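PDB 3LHI: putative 6-phosphogluconolactonase from Neisseria gonorrhoeae, which probably hydrolyses 6-phosphogluconolactone to 6-phosphogluconate, the second step of the oxidative pentose phosphate pathway. Local coordinates for residues L26-V40 with D57-D69. Sequence-based numbering, arbitrary orientation. Where two conformers were deposited one is given.
Sequences LQGALDEKGGAVLAV and DLDWKNVGITLAD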
ATOM      1  N   LEU A  26      -0.038   6.640  13.286  1.00 12.47           N
ATOM      2  CA  LEU A  26       0.041   5.413  14.044  1.00 12.66           C
ATOM      3  C   LEU A  26      -0.125   5.659  15.539  1.00 14.44           C
ATOM      4  O   LEU A  26      -0.792   4.912  16.241  1.00 13.71           O
ATOM      5  CB  LEU A  26       1.322   4.658  13.747  1.00 13.92           C
ATOM      6  CG  LEU A  26       1.394   4.053  12.335  1.00 12.88           C
ATOM      7  CD1 LEU A  26       2.863   3.542  12.092  1.00 14.96           C
ATOM      8  CD2 LEU A  26       0.393   2.914  12.093  1.00 13.83           C
ATOM      9  N   GLN A  27       0.513   6.705  16.027  1.00 14.42           N
ATOM     10  CA  GLN A  27       0.440   7.063  17.444  1.00 15.53           C
ATOM     11  C   GLN A  27      -1.001   7.333  17.822  1.00 14.82           C
ATOM     12  O   GLN A  27      -1.423   6.921  18.937  1.00 17.33           O
ATOM     13  CB  GLN A  27       1.354   8.224  17.796  1.00 15.96           C
ATOM     14  CG  GLN A  27       1.388   8.426  19.325  1.00 16.94           C
ATOM     15  CD  GLN A  27       1.959   7.239  20.040  1.00 15.48           C
ATOM     16  OE1 GLN A  27       3.102   6.839  19.755  1.00 19.11           O
ATOM     17  NE2 GLN A  27       1.215   6.673  21.014  1.00 18.81           N
ATOM     18  N   GLY A  28      -1.738   8.002  16.954  1.00 16.26           N
ATOM     19  CA  GLY A  28      -3.147   8.288  17.249  1.00 16.84           C
ATOM     20  C   GLY A  28      -3.971   7.015  17.389  1.00 16.62           C
ATOM     21  O   GLY A  28      -4.795   6.905  18.318  1.00 17.93           O
ATOM     22  N   ALA A  29      -3.732   6.018  16.511  1.00 15.67           N
ATOM     23  CA  ALA A  29      -4.365   4.734  16.622  1.00 15.54           C
ATOM     24  C   ALA A  29      -3.957   4.019  17.900  1.00 14.71           C
ATOM     25  O   ALA A  29      -4.800   3.499  18.618  1.00 17.35           O
ATOM     26  CB  ALA A  29      -4.085   3.892  15.399  1.00 16.29           C
ATOM     27  N   LEU A  30      -2.682   4.024  18.253  1.00 14.66           N
ATOM     28  CA  LEU A  30      -2.213   3.405  19.462  1.00 15.53           C
ATOM     29  C   LEU A  30      -2.877   4.079  20.705  1.00 16.08           C
ATOM     30  O   LEU A  30      -3.281   3.385  21.620  1.00 18.51           O
ATOM     31  CB  LEU A  30      -0.692   3.505  19.609  1.00 14.61           C
ATOM     32  CG  LEU A  30       0.084   2.600  18.636  1.00 15.05           C
ATOM     33  CD1 LEU A  30       1.554   3.067  18.608  1.00 17.23           C
ATOM     34  CD2 LEU A  30      -0.026   1.108  18.967  1.00 15.37           C
ATOM     35  N   ASP A  31      -2.985   5.402  20.691  1.00 15.68           N
ATOM     36  CA  ASP A  31      -3.610   6.145  21.785  1.00 17.13           C
ATOM     37  C   ASP A  31      -5.092   5.748  21.898  1.00 19.47           C
ATOM     38  O   ASP A  31      -5.619   5.633  23.005  1.00 20.80           O
ATOM     39  CB  ASP A  31      -3.523   7.640  21.532  1.00 18.77           C
ATOM     40  CG  ASP A  31      -2.121   8.189  21.698  1.00 20.61           C
ATOM     41  OD1 ASP A  31      -1.264   7.478  22.238  1.00 21.19           O
ATOM     42  OD2 ASP A  31      -1.936   9.363  21.268  1.00 24.52           O
ATOM     43  N   GLU A  32      -5.771   5.635  20.760  1.00 17.21           N
ATOM     44  CA  GLU A  32      -7.251   5.389  20.718  1.00 18.65           C
ATOM     45  C   GLU A  32      -7.573   3.960  21.140  1.00 17.29           C
ATOM     46  O   GLU A  32      -8.579   3.682  21.846  1.00 18.38           O
ATOM     47  CB  GLU A  32      -7.812   5.597  19.311  1.00 23.55           C
ATOM     48  CG  GLU A  32      -8.141   7.030  18.872  1.00 30.55           C
ATOM     49  CD  GLU A  32      -9.299   7.061  17.819  1.00 37.79           C
ATOM     50  OE1 GLU A  32      -9.502   6.053  17.073  1.00 42.09           O
ATOM     51  OE2 GLU A  32     -10.048   8.079  17.740  1.00 49.41           O
ATOM     52  N   LYS A  33      -6.781   3.014  20.674  1.00 17.51           N
ATOM     53  CA  LYS A  33      -7.156   1.630  20.852  1.00 19.03           C
ATOM     54  C   LYS A  33      -6.135   0.585  21.188  1.00 15.78           C
ATOM     55  O   LYS A  33      -6.431  -0.592  21.271  1.00 17.31           O
ATOM     56  CB  LYS A  33      -7.961   1.154  19.725  1.00 22.81           C
ATOM     57  CG  LYS A  33      -7.236   1.101  18.520  1.00 19.34           C
ATOM     58  CD  LYS A  33      -8.251   0.839  17.362  1.00 27.00           C
ATOM     59  CE  LYS A  33      -7.634   1.092  16.005  1.00 25.34           C
ATOM     60  NZ  LYS A  33      -8.524   0.663  14.838  1.00 26.02           N
ATOM     61  N   GLY A  34      -4.934   1.037  21.479  1.00 15.72           N
ATOM     62  CA  GLY A  34      -3.937   0.144  22.008  1.00 14.19           C
ATOM     63  C   GLY A  34      -3.220  -0.716  21.002  1.00 14.69           C
ATOM     64  O   GLY A  34      -2.414  -1.551  21.366  1.00 16.16           O
ATOM     65  N   GLY A  35      -3.503  -0.472  19.718  1.00 14.56           N
ATOM     66  CA  GLY A  35      -2.923  -1.230  18.616  1.00 14.67           C
ATOM     67  C   GLY A  35      -3.197  -0.492  17.353  1.00 13.36           C
ATOM     68  O   GLY A  35      -4.037   0.382  17.285  1.00 15.03           O
ATOM     69  N   ALA A  36      -2.389  -0.814  16.331  1.00 13.56           N
ATOM     70  CA  ALA A  36      -2.539  -0.179  15.016  1.00 12.12           C
ATOM     71  C   ALA A  36      -2.133  -1.150  13.959  1.00 11.57           C
ATOM     72  O   ALA A  36      -1.306  -2.040  14.223  1.00 12.93           O
ATOM     73  CB  ALA A  36      -1.695   1.078  14.923  1.00 14.00           C
ATOM     74  N   VAL A  37      -2.696  -1.000  12.772  1.00 11.16           N
ATOM     75  CA  VAL A  37      -2.297  -1.769  11.576  1.00 11.27           C
ATOM     76  C   VAL A  37      -1.896  -0.785  10.490  1.00 10.38           C
ATOM     77  O   VAL A  37      -2.658   0.130  10.142  1.00 11.83           O
ATOM     78  CB  VAL A  37      -3.386  -2.720  11.117  1.00 11.56           C
ATOM     79  CG1 VAL A  37      -2.990  -3.401   9.752  1.00 13.60           C
ATOM     80  CG2 VAL A  37      -3.684  -3.750  12.210  1.00 14.33           C
ATOM     81  N   LEU A  38      -0.670  -0.976   9.976  1.00 10.43           N
ATOM     82  CA  LEU A  38      -0.105  -0.177   8.894  1.00  9.97           C
ATOM     83  C   LEU A  38       0.011  -1.071   7.635  1.00 10.17           C
ATOM     84  O   LEU A  38       0.583  -2.188   7.708  1.00 11.27           O
ATOM     85  CB  LEU A  38       1.328   0.200   9.309  1.00 11.41           C
ATOM     86  CG  LEU A  38       2.222   0.866   8.251  1.00 10.25           C
ATOM     87  CD1 LEU A  38       1.653   2.257   7.914  1.00 11.95           C
ATOM     88  CD2 LEU A  38       3.674   0.966   8.679  1.00 11.48           C
ATOM     89  N   ALA A  39      -0.493  -0.591   6.498  1.00 10.00           N
ATOM     90  CA  ALA A  39      -0.304  -1.274   5.216  1.00  9.93           C
ATOM     91  C   ALA A  39       0.575  -0.357   4.358  1.00  9.51           C
ATOM     92  O   ALA A  39       0.321   0.840   4.233  1.00 10.96           O
ATOM     93  CB  ALA A  39      -1.670  -1.556   4.524  1.00 10.91           C
ATOM     94  N   VAL A  40       1.626  -0.941   3.766  1.00  9.60           N
ATOM     95  CA  VAL A  40       2.536  -0.212   2.899  1.00 10.36           C
ATOM     96  C   VAL A  40       2.554  -0.813   1.491  1.00  9.03           C
ATOM     97  O   VAL A  40       2.217  -1.973   1.282  1.00 10.55           O
ATOM     98  CB  VAL A  40       3.982  -0.199   3.488  1.00  9.73           C
ATOM     99  CG1 VAL A  40       3.971   0.448   4.902  1.00 12.09           C
ATOM    100  CG2 VAL A  40       4.591  -1.614   3.538  1.00 10.90           C
ATOM    101  N   ASP A  57      10.469   5.871  17.491  1.00 17.62           N
ATOM    102  CA  ASP A  57      10.325   5.187  18.792  1.00 19.54           C
ATOM    103  C   ASP A  57       8.882   5.032  19.177  1.00 20.66           C
ATOM    104  O   ASP A  57       8.445   5.505  20.196  1.00 28.37           O
ATOM    105  CB  ASP A  57      11.153   5.857  19.888  1.00 25.80           C
ATOM    106  CG  ASP A  57      11.470   4.913  21.095  1.00 31.36           C
ATOM    107  OD1 ASP A  57      11.473   3.623  21.034  1.00 28.37           O
ATOM    108  OD2 ASP A  57      11.816   5.509  22.135  1.00 40.09           O
ATOM    109  N   LEU A  58       8.143   4.305  18.360  1.00 16.85           N
ATOM    110  CA  LEU A  58       6.751   3.930  18.572  1.00 16.47           C
ATOM    111  C   LEU A  58       6.699   2.602  19.302  1.00 16.10           C
ATOM    112  O   LEU A  58       7.629   1.801  19.311  1.00 14.87           O
ATOM    113  CB  LEU A  58       6.042   3.714  17.174  1.00 18.77           C
ATOM    114  CG  LEU A  58       5.838   4.948  16.319  1.00 20.67           C
ATOM    115  CD1 LEU A  58       5.235   4.620  15.002  1.00 21.09           C
ATOM    116  CD2 LEU A  58       4.972   5.999  17.061  1.00 29.14           C
ATOM    117  N   ASP A  59       5.519   2.288  19.830  1.00 14.95           N
ATOM    118  CA  ASP A  59       5.281   0.988  20.472  1.00 14.77           C
ATOM    119  C   ASP A  59       5.014  -0.083  19.419  1.00 13.15           C
ATOM    120  O   ASP A  59       3.897  -0.636  19.238  1.00 13.77           O
ATOM    121  CB  ASP A  59       4.070   1.106  21.417  1.00 15.60           C
ATOM    122  CG  ASP A  59       3.872  -0.100  22.297  1.00 18.73           C
ATOM    123  OD1 ASP A  59       4.778  -0.926  22.464  1.00 19.70           O
ATOM    124  OD2 ASP A  59       2.728  -0.192  22.842  1.00 21.14           O
ATOM    125  N   TRP A  60       6.060  -0.398  18.664  1.00 13.16           N
ATOM    126  CA  TRP A  60       5.913  -1.259  17.488  1.00 12.28           C
ATOM    127  C   TRP A  60       5.416  -2.661  17.748  1.00 11.17           C
ATOM    128  O   TRP A  60       4.803  -3.264  16.895  1.00 12.65           O
ATOM    129  CB  TRP A  60       7.252  -1.303  16.732  1.00 13.23           C
ATOM    130  CG  TRP A  60       7.605  -0.059  15.998  1.00 11.29           C
ATOM    131  CD1 TRP A  60       8.600   0.821  16.310  1.00 11.94           C
ATOM    132  CD2 TRP A  60       7.025   0.417  14.768  1.00 11.28           C
ATOM    133  NE1 TRP A  60       8.679   1.818  15.364  1.00 12.99           N
ATOM    134  CE2 TRP A  60       7.749   1.574  14.390  1.00 11.64           C
ATOM    135  CE3 TRP A  60       6.027  -0.066  13.914  1.00 11.31           C
ATOM    136  CZ2 TRP A  60       7.454   2.287  13.247  1.00 13.09           C
ATOM    137  CZ3 TRP A  60       5.724   0.676  12.765  1.00 13.06           C
ATOM    138  CH2 TRP A  60       6.454   1.818  12.439  1.00 11.58           C
ATOM    139  N   LYS A  61       5.656  -3.193  18.952  0.50 12.93           N
ATOM    140  CA  LYS A  61       5.129  -4.513  19.264  0.50 13.86           C
ATOM    141  C   LYS A  61       3.597  -4.578  19.199  0.50 13.22           C
ATOM    142  O   LYS A  61       3.045  -5.679  19.063  0.50 15.26           O
ATOM    143  CB  LYS A  61       5.584  -4.977  20.638  0.50 14.92           C
ATOM    144  CG  LYS A  61       5.001  -4.187  21.771  0.50 15.13           C
ATOM    145  CD  LYS A  61       5.486  -4.662  23.138  0.50 18.00           C
ATOM    146  CE  LYS A  61       4.690  -4.087  24.312  0.50 16.02           C
ATOM    147  NZ  LYS A  61       4.907  -2.654  24.559  0.50 19.82           N
ATOM    148  N   ASN A  62       2.940  -3.422  19.305  1.00 13.67           N
ATOM    149  CA  ASN A  62       1.494  -3.324  19.170  1.00 14.01           C
ATOM    150  C   ASN A  62       1.051  -2.819  17.817  1.00 14.02           C
ATOM    151  O   ASN A  62      -0.098  -2.396  17.665  1.00 14.07           O
ATOM    152  CB  ASN A  62       0.944  -2.459  20.320  1.00 14.25           C
ATOM    153  CG  ASN A  62       0.901  -3.258  21.625  1.00 16.95           C
ATOM    154  OD1 ASN A  62       0.486  -4.424  21.635  1.00 18.70           O
ATOM    155  ND2 ASN A  62       1.401  -2.676  22.696  1.00 19.14           N
ATOM    156  N   VAL A  63       1.943  -2.854  16.829  1.00 12.02           N
ATOM    157  CA  VAL A  63       1.623  -2.444  15.467  1.00 10.91           C
ATOM    158  C   VAL A  63       1.776  -3.646  14.563  1.00 11.86           C
ATOM    159  O   VAL A  63       2.815  -4.334  14.563  1.00 13.70           O
ATOM    160  CB  VAL A  63       2.551  -1.324  14.997  1.00 11.13           C
ATOM    161  CG1 VAL A  63       2.227  -0.922  13.540  1.00 13.39           C
ATOM    162  CG2 VAL A  63       2.461  -0.129  15.942  1.00 13.42           C
ATOM    163  N   GLY A  64       0.741  -3.941  13.794  1.00 11.86           N
ATOM    164  CA  GLY A  64       0.824  -4.921  12.716  1.00 12.10           C
ATOM    165  C   GLY A  64       1.199  -4.209  11.444  1.00 11.29           C
ATOM    166  O   GLY A  64       0.725  -3.110  11.215  1.00 13.39           O
ATOM    167  N   ILE A  65       2.091  -4.817  10.658  1.00 11.55           N
ATOM    168  CA  ILE A  65       2.485  -4.265   9.368  1.00 11.48           C
ATOM    169  C   ILE A  65       2.156  -5.290   8.293  1.00 10.07           C
ATOM    170  O   ILE A  65       2.393  -6.487   8.448  1.00 11.32           O
ATOM    171  CB  ILE A  65       4.011  -3.899   9.311  1.00 11.22           C
ATOM    172  CG1 ILE A  65       4.317  -2.858  10.374  1.00 11.13           C
ATOM    173  CG2 ILE A  65       4.351  -3.361   7.879  1.00 12.45           C
ATOM    174  CD1 ILE A  65       5.757  -2.397  10.432  1.00 12.88           C
ATOM    175  N   THR A  66       1.609  -4.796   7.196  1.00 11.31           N
ATOM    176  CA  THR A  66       1.271  -5.620   6.067  1.00 11.48           C
ATOM    177  C   THR A  66       1.426  -4.800   4.787  1.00 10.60           C
ATOM    178  O   THR A  66       1.950  -3.689   4.784  1.00 11.11           O
ATOM    179  CB  THR A  66      -0.173  -6.133   6.225  1.00 11.65           C
ATOM    180  OG1 THR A  66      -0.390  -7.257   5.336  1.00 13.03           O
ATOM    181  CG2 THR A  66      -1.266  -5.051   6.002  1.00 14.78           C
ATOM    182  N   LEU A  67       0.993  -5.404   3.692  1.00 11.31           N
ATOM    183  CA  LEU A  67       1.088  -4.828   2.365  1.00 11.00           C
ATOM    184  C   LEU A  67      -0.221  -4.403   1.764  1.00 10.24           C
ATOM    185  O   LEU A  67      -1.233  -5.078   1.980  1.00 13.03           O
ATOM    186  CB  LEU A  67       1.696  -5.877   1.422  1.00 11.36           C
ATOM    187  CG  LEU A  67       3.064  -6.380   1.763  1.00 13.99           C
ATOM    188  CD1 LEU A  67       3.470  -7.605   0.934  1.00 15.75           C
ATOM    189  CD2 LEU A  67       4.050  -5.267   1.584  1.00 15.69           C
ATOM    190  N   ALA A  68      -0.186  -3.363   0.962  1.00 10.28           N
ATOM    191  CA  ALA A  68      -1.358  -2.952   0.168  1.00 10.39           C
ATOM    192  C   ALA A  68      -1.575  -3.928  -0.993  1.00 11.04           C
ATOM    193  O   ALA A  68      -2.708  -4.054  -1.486  1.00 11.45           O
ATOM    194  CB  ALA A  68      -1.138  -1.555  -0.396  1.00 13.03           C
ATOM    195  N   ASP A  69      -0.502  -4.587  -1.441  1.00  9.77           N
ATOM    196  CA  ASP A  69      -0.541  -5.482  -2.568  1.00 10.16           C
ATOM    197  C   ASP A  69       0.735  -6.300  -2.571  1.00 10.48           C
ATOM    198  O   ASP A  69       1.749  -5.872  -2.010  1.00 11.20           O
ATOM    199  CB  ASP A  69      -0.770  -4.785  -3.925  1.00 10.80           C
ATOM    200  CG  ASP A  69       0.375  -3.929  -4.356  1.00 12.49           C
ATOM    201  OD1 ASP A  69       0.775  -3.044  -3.596  1.00 17.17           O
ATOM    202  OD2 ASP A  69       0.856  -4.100  -5.497  1.00 13.56           O
TER
HETATM  203  O   HOH W   1       4.059   4.601  20.755  1.00 19.48           O
HETATM  204  O   HOH W   2      -2.381  -4.404  20.563  1.00 33.11           O
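Leu58 lies against the last turns of helix 11-33: its side chain crosses that of Leu26 at about a right angle, CD1 3.9 Å from Leu26 CD1, and runs opposite to that of Gln27, with CD2 beside OE1. The bend of Gln27 at chi2 (63°) helps bring OE1 round to a water that donates to it and accepts from the backbone N of Asp59. Asp59, centre of an inverse gamma turn, has its carboxylate held by Asn62, whose ND2 reaches Asp59 OD2 at 2.8 Å from above the carboxylate plane. Trp60 offers its CH2 corner to Leu26 CD1 at 4.0 Å, and its side chain also touches Leu53 of helix 47-54. That helix is the crossover of a beta-alpha-beta unit, whose parallel strands 36-40 and 63-67 run here at 25°. Asn62 opens the pairing: its O accepts from Ala36 N at 3.1 Å, and its CB packs under Leu30 CD2. Val63 CG2, anti to the carbonyl carbon, meets Leu30 CD2 at 4.1 Å under helix 11-33, while CG1 lies by Ala36 O. Gly64 both donates to Ala36 O and accepts from Leu38 N in a nearly straight bond (172°). Thr66 does likewise between Leu38 and Val40, its CG2 3.8 Å from Ala39 CB, while OG1 bonds to Ile100 O. Leu67 CD2 meets Val40 CG2 beneath helix 81-88, and Ala68 N closes the pairing on Val40 O at 2.8 Å.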